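Local atomic coordinates of Bot.2110.4 (Unidentified, PDB entry 5VMR), a protein that probably binds botulinum neurotoxin as a small designed protein, its first helix packing against the chain of another protein in this crystal. Residues C[3-6]-C[7-10]; C[9-12]-C[13-17]. All coordinates share one frame; numbering follows the deposited sequence.

Interaction 1 of 2, residues C[3-6]-C[7-10]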
ATOM      1  N   MET C   3      21.590 -30.720  -7.078  1.00 79.73           N
ATOM      2  CA  MET C   3      21.795 -29.561  -6.224  1.00 76.27           C
ATOM      3  C   MET C   3      20.585 -29.399  -5.310  1.00 71.26           C
ATOM      4  O   MET C   3      20.722 -29.138  -4.113  1.00 69.59           O
ATOM      5  CB  MET C   3      22.021 -28.301  -7.064  1.00 78.37           C
ATOM      6  CG  MET C   3      21.792 -26.986  -6.324  1.00 77.45           C
ATOM      7  SD  MET C   3      23.037 -26.647  -5.057  1.00110.34           S
ATOM      8  CE  MET C   3      22.636 -24.957  -4.604  1.00 85.51           C
ATOM      9  N   PHE C   4      19.403 -29.573  -5.894  1.00 68.89           N
ATOM     10  CA  PHE C   4      18.150 -29.523  -5.156  1.00 65.55           C
ATOM     11  C   PHE C   4      18.161 -30.549  -4.020  1.00 66.44           C
ATOM     12  O   PHE C   4      17.794 -30.245  -2.880  1.00 65.31           O
ATOM     13  CB  PHE C   4      16.971 -29.776  -6.100  1.00 65.13           C
ATOM     14  CG  PHE C   4      15.629 -29.699  -5.429  1.00 63.59           C
ATOM     15  CD1 PHE C   4      14.971 -28.485  -5.306  1.00 61.70           C
ATOM     16  CD2 PHE C   4      15.032 -30.837  -4.910  1.00 62.70           C
ATOM     17  CE1 PHE C   4      13.738 -28.408  -4.680  1.00 59.89           C
ATOM     18  CE2 PHE C   4      13.796 -30.770  -4.279  1.00 61.59           C
ATOM     19  CZ  PHE C   4      13.146 -29.555  -4.164  1.00 59.30           C
ATOM     20  N   CYS C   5      18.601 -31.763  -4.340  1.00 65.83           N
ATOM     21  CA  CYS C   5      18.658 -32.845  -3.364  1.00 62.41           C
ATOM     22  C   CYS C   5      19.572 -32.458  -2.208  1.00 57.89           C
ATOM     23  O   CYS C   5      19.249 -32.681  -1.045  1.00 56.33           O
ATOM     24  CB  CYS C   5      19.143 -34.138  -4.025  1.00 65.09           C
ATOM     25  SG  CYS C   5      18.251 -35.638  -3.515  1.00 79.64           S
ATOM     26  N   ALA C   6      20.707 -31.850  -2.534  1.00 55.31           N
ATOM     27  CA  ALA C   6      21.665 -31.424  -1.523  1.00 51.90           C
ATOM     28  C   ALA C   6      21.031 -30.406  -0.583  1.00 48.24           C
ATOM     29  O   ALA C   6      21.269 -30.422   0.622  1.00 47.53           O
ATOM     30  CB  ALA C   6      22.900 -30.846  -2.173  1.00 53.19           C
ATOM     31  N   LEU C   7      20.228 -29.510  -1.145  1.00 46.76           N
ATOM     32  CA  LEU C   7      19.572 -28.487  -0.338  1.00 46.36           C
ATOM     33  C   LEU C   7      18.503 -29.095   0.547  1.00 44.29           C
ATOM     34  O   LEU C   7      18.323 -28.691   1.699  1.00 42.10           O
ATOM     35  CB  LEU C   7      18.960 -27.420  -1.230  1.00 47.72           C
ATOM     36  CG  LEU C   7      20.022 -26.647  -2.004  1.00 50.23           C
ATOM     37  CD1 LEU C   7      19.413 -26.058  -3.259  1.00 53.96           C
ATOM     38  CD2 LEU C   7      20.620 -25.575  -1.117  1.00 49.31           C
ATOM     39  N   LYS C   8      17.790 -30.062  -0.012  1.00 46.44           N
ATOM     40  CA  LYS C   8      16.751 -30.778   0.718  1.00 48.49           C
ATOM     41  C   LYS C   8      17.353 -31.420   1.979  1.00 45.44           C
ATOM     42  O   LYS C   8      16.769 -31.370   3.062  1.00 43.60           O
ATOM     43  CB  LYS C   8      16.104 -31.806  -0.215  1.00 54.95           C
ATOM     44  CG  LYS C   8      14.961 -32.595   0.359  1.00 60.64           C
ATOM     45  CD  LYS C   8      14.059 -33.084  -0.774  1.00 68.92           C
ATOM     46  CE  LYS C   8      14.616 -34.320  -1.462  1.00 71.77           C
ATOM     47  NZ  LYS C   8      14.979 -35.384  -0.493  1.00 73.79           N
ATOM     48  N   ILE C   9      18.562 -31.954   1.846  1.00 45.78           N
ATOM     49  CA  ILE C   9      19.272 -32.521   2.989  1.00 46.61           C
ATOM     50  C   ILE C   9      19.574 -31.462   4.037  1.00 46.18           C
ATOM     51  O   ILE C   9      19.364 -31.692   5.232  1.00 44.90           O
ATOM     52  CB  ILE C   9      20.597 -33.183   2.555  1.00 47.85           C
ATOM     53  CG1 ILE C   9      20.316 -34.301   1.550  1.00 48.99           C
ATOM     54  CG2 ILE C   9      21.384 -33.687   3.771  1.00 49.05           C
ATOM     55  CD1 ILE C   9      21.545 -34.814   0.855  1.00 50.00           C
ATOM     56  N   LYS C  10      20.062 -30.298   3.606  1.00 47.72           N
ATOM     57  CA  LYS C  10      20.404 -29.268   4.580  1.00 50.45           C
ATOM     58  C   LYS C  10      19.150 -28.687   5.209  1.00 45.74           C
ATOM     59  O   LYS C  10      19.163 -28.281   6.374  1.00 44.11           O
ATOM     60  CB  LYS C  10      21.244 -28.146   3.963  1.00 56.96           C
ATOM     61  CG  LYS C  10      21.846 -27.271   5.051  1.00 63.44           C
ATOM     62  CD  LYS C  10      23.110 -26.570   4.615  1.00 71.76           C
ATOM     63  CE  LYS C  10      23.901 -26.106   5.831  1.00 73.96           C
ATOM     64  NZ  LYS C  10      23.015 -25.859   7.000  1.00 75.15           N
TER
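Met3 and Leu7 meet one helical turn apart, the methionine methyl touching one branch of the leucine: CE of Met3 lies 3.7 Å from CD1 of Leu7. The two side chains cross obliquely, the methionine bending at chi2 (69°) and bringing SD and the methyl beside the CD1 branch. The backbone N of Leu7 donates to O of Met3 at 3.0 Å. The same step is repeated along the segment: Lys8 N binds Phe4 O at 2.9 Å, Ile9 N binds Cys5 O at 3.1 Å, and Lys10 N binds Ala6 O at 3.2 Å. Four consecutive carbonyls, from Met3 to Ala6, are thus each engaged by an amide four residues on. This is regular alpha-helix, the opening turns of helix 3-14 in a compact three-helix protein, and the disulfide from Cys5 to Cys28 ties it to the end of helix 18-28. SG of Cys5 is held in that disulfide at a chi1 of -138°, off a staggered position. CG1 of Ile9 lies 3.2 Å from O of Cys5, the same carbonyl that its backbone N engages, and the Ile9 side chain also packs on Ala24, Ala25 and Cys28 of helix 18-28 and on Tyr30. Lys8 sends its chain past the Phe4 ring, where CD of Lys8 approaches CE2 of Phe4 obliquely at 4.2 Å. Bends at chi3 and chi4 then turn its ammonium away from both segments, to an acidic side chain on the chain of another protein; the salt bridge formed there gives the charge of this buried lysine its partner. Phe4 packs against a polar side chain of that protein and Leu7 against an apolar one.

Interaction 2 of 2, residues C[9-12]-C[13-17]; sequences IKFF and LEIGD
Ile15 packs against two successive phenylalanines at the end of helix 3-14. Its CG2 covers one face of the Phe11 ring, 3.8 Å from the centroid and offset toward the rim, a CH-pi contact in which CZ of Phe11 is 3.6 Å from CG2 of Ile15. CD1 of Ile15 lies between the two rings, 3.8 Å from CE2 of Phe11 and 4.1 Å from CD1 of Phe12, which it meets at the ring edge, near the plane. A chi1 of 70° places CG1 of Ile15 between backbone N and carbonyl carbon and directs both branches back to the aromatic pair. Behind this tight part the backbone is still helical: Leu13 N donates to Ile9 O, Glu14 N to Lys10 O at 2.7 Å, and Ile15 N to Phe11 O at 3.0 Å. The Ile15 bond is less straight, 138° at the hydrogen, as helical geometry is lost from this residue on. In the turn, exposed Gly16, at a positive phi of 85°, hardly touches the helix, and Asp17 serves as N-cap of helix 18-28, its OD1 accepting from Ala20 N. The looser flank runs from Lys10 to Glu14, where NZ of Lys10 remains 4.1 Å from OE1 of Glu14, beyond a salt bridge. Glu14 finds its stronger partners on the chain of another protein, salt-bridged at OE2 by basic side-chain nitrogen and hydrogen-bonded at OE1 by a polar side chain; both phenylalanine rings also meet aromatic side chains there, that of Phe12 edge-to-face. Ile15 and the two rings thus pack the helix end with apolar groups, whereas the carboxylate of Glu14 is committed to the interface, where Lys10 could at most add a weak favourable electrostatic term.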
ATOM      1  N   ILE C   9      18.562 -31.954   1.846  1.00 45.78           N
ATOM      2  CA  ILE C   9      19.272 -32.521   2.989  1.00 46.61           C
ATOM      3  C   ILE C   9      19.574 -31.462   4.037  1.00 46.18           C
ATOM      4  O   ILE C   9      19.364 -31.692   5.232  1.00 44.90           O
ATOM      5  CB  ILE C   9      20.597 -33.183   2.555  1.00 47.85           C
ATOM      6  CG1 ILE C   9      20.316 -34.301   1.550  1.00 48.99           C
ATOM      7  CG2 ILE C   9      21.384 -33.687   3.771  1.00 49.05           C
ATOM      8  CD1 ILE C   9      21.545 -34.814   0.855  1.00 50.00           C
ATOM      9  N   LYS C  10      20.062 -30.298   3.606  1.00 47.72           N
ATOM     10  CA  LYS C  10      20.404 -29.268   4.580  1.00 50.45           C
ATOM     11  C   LYS C  10      19.150 -28.687   5.209  1.00 45.74           C
ATOM     12  O   LYS C  10      19.163 -28.281   6.374  1.00 44.11           O
ATOM     13  CB  LYS C  10      21.244 -28.146   3.963  1.00 56.96           C
ATOM     14  CG  LYS C  10      21.846 -27.271   5.051  1.00 63.44           C
ATOM     15  CD  LYS C  10      23.110 -26.570   4.615  1.00 71.76           C
ATOM     16  CE  LYS C  10      23.901 -26.106   5.831  1.00 73.96           C
ATOM     17  NZ  LYS C  10      23.015 -25.859   7.000  1.00 75.15           N
ATOM     18  N   PHE C  11      18.064 -28.652   4.443  1.00 43.79           N
ATOM     19  CA  PHE C  11      16.790 -28.232   5.012  1.00 43.13           C
ATOM     20  C   PHE C  11      16.417 -29.162   6.155  1.00 45.28           C
ATOM     21  O   PHE C  11      16.115 -28.719   7.281  1.00 43.66           O
ATOM     22  CB  PHE C  11      15.673 -28.244   3.980  1.00 42.18           C
ATOM     23  CG  PHE C  11      14.328 -27.969   4.572  1.00 42.17           C
ATOM     24  CD1 PHE C  11      13.972 -26.673   4.937  1.00 41.97           C
ATOM     25  CD2 PHE C  11      13.435 -29.007   4.822  1.00 42.40           C
ATOM     26  CE1 PHE C  11      12.730 -26.406   5.506  1.00 41.93           C
ATOM     27  CE2 PHE C  11      12.189 -28.755   5.399  1.00 43.19           C
ATOM     28  CZ  PHE C  11      11.833 -27.447   5.741  1.00 43.22           C
ATOM     29  N   PHE C  12      16.474 -30.460   5.880  1.00 45.91           N
ATOM     30  CA  PHE C  12      16.114 -31.412   6.920  1.00 46.76           C
ATOM     31  C   PHE C  12      17.040 -31.236   8.111  1.00 46.00           C
ATOM     32  O   PHE C  12      16.561 -31.201   9.220  1.00 45.95           O
ATOM     33  CB  PHE C  12      16.116 -32.848   6.395  1.00 49.91           C
ATOM     34  CG  PHE C  12      14.957 -33.143   5.489  1.00 50.23           C
ATOM     35  CD1 PHE C  12      13.700 -32.633   5.782  1.00 50.68           C
ATOM     36  CD2 PHE C  12      15.110 -33.926   4.357  1.00 51.89           C
ATOM     37  CE1 PHE C  12      12.617 -32.881   4.953  1.00 51.37           C
ATOM     38  CE2 PHE C  12      14.025 -34.188   3.526  1.00 51.92           C
ATOM     39  CZ  PHE C  12      12.779 -33.665   3.827  1.00 52.04           C
ATOM     40  N   LEU C  13      18.334 -31.014   7.899  1.00 45.57           N
ATOM     41  CA  LEU C  13      19.220 -30.701   9.031  1.00 47.64           C
ATOM     42  C   LEU C  13      18.814 -29.413   9.753  1.00 47.65           C
ATOM     43  O   LEU C  13      18.887 -29.308  10.973  1.00 48.48           O
ATOM     44  CB  LEU C  13      20.671 -30.574   8.556  1.00 48.48           C
ATOM     45  CG  LEU C  13      21.305 -31.847   7.994  1.00 48.90           C
ATOM     46  CD1 LEU C  13      22.697 -31.558   7.479  1.00 50.04           C
ATOM     47  CD2 LEU C  13      21.353 -32.906   9.072  1.00 50.56           C
ATOM     48  N   GLU C  14      18.405 -28.420   8.973  1.00 48.15           N
ATOM     49  CA  GLU C  14      18.013 -27.121   9.510  1.00 50.01           C
ATOM     50  C   GLU C  14      16.785 -27.214  10.444  1.00 48.46           C
ATOM     51  O   GLU C  14      16.658 -26.438  11.387  1.00 49.55           O
ATOM     52  CB  GLU C  14      17.763 -26.148   8.341  1.00 50.14           C
ATOM     53  CG  GLU C  14      17.451 -24.719   8.742  1.00 53.10           C
ATOM     54  CD  GLU C  14      18.668 -23.907   9.168  1.00 52.18           C
ATOM     55  OE1 GLU C  14      19.712 -23.935   8.477  1.00 52.13           O
ATOM     56  OE2 GLU C  14      18.569 -23.231  10.212  1.00 53.05           O
ATOM     57  N   ILE C  15      15.890 -28.163  10.188  1.00 46.94           N
ATOM     58  CA  ILE C  15      14.677 -28.304  11.000  1.00 48.64           C
ATOM     59  C   ILE C  15      14.754 -29.410  12.082  1.00 51.01           C
ATOM     60  O   ILE C  15      13.748 -29.714  12.720  1.00 50.40           O
ATOM     61  CB  ILE C  15      13.431 -28.581  10.105  1.00 43.78           C
ATOM     62  CG1 ILE C  15      13.486 -29.981   9.495  1.00 45.01           C
ATOM     63  CG2 ILE C  15      13.318 -27.544   8.970  1.00 42.23           C
ATOM     64  CD1 ILE C  15      12.188 -30.409   8.838  1.00 45.51           C
ATOM     65  N   GLY C  16      15.932 -29.992  12.315  1.00 55.68           N
ATOM     66  CA  GLY C  16      16.022 -31.149  13.207  1.00 64.24           C
ATOM     67  C   GLY C  16      15.696 -32.353  12.348  1.00 69.90           C
ATOM     68  O   GLY C  16      15.946 -32.305  11.178  1.00 72.30           O
ATOM     69  N   ASP C  17      15.147 -33.430  12.883  1.00 73.52           N
ATOM     70  CA  ASP C  17      14.827 -34.573  12.015  1.00 75.59           C
ATOM     71  C   ASP C  17      16.078 -35.018  11.242  1.00 69.38           C
ATOM     72  O   ASP C  17      16.169 -34.878  10.013  1.00 65.39           O
ATOM     73  CB  ASP C  17      13.682 -34.229  11.043  1.00 74.80           C
ATOM     74  CG  ASP C  17      13.138 -35.453  10.309  1.00 70.78           C
ATOM     75  OD1 ASP C  17      13.807 -36.507  10.296  1.00 70.26           O
ATOM     76  OD2 ASP C  17      12.035 -35.356   9.733  1.00 69.82           O
TER

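Overall arrangement
Interactions 1 and 2 are successive lengths of one helix, 3-14, and overlap at Ile9 and Lys10; their centres lie about 10 Å apart. Interaction 1 covers the start, where the disulfide joins the helix to Cys28, and interaction 2 the finish, where the chain turns into helix 18-28. Ile9 serves both, facing Ala24, Cys28 and Tyr30 within the protein, and Leu13 continues the inner packing on Ala21. Phe12 lies between inner and outer faces, touching Ala20 within the protein and an aromatic ring of the other protein. That outer face carries a positive charge from Lys8 in 3-10 and a negative one from Glu14 in 13-17, with Phe11 adding an aromatic contact.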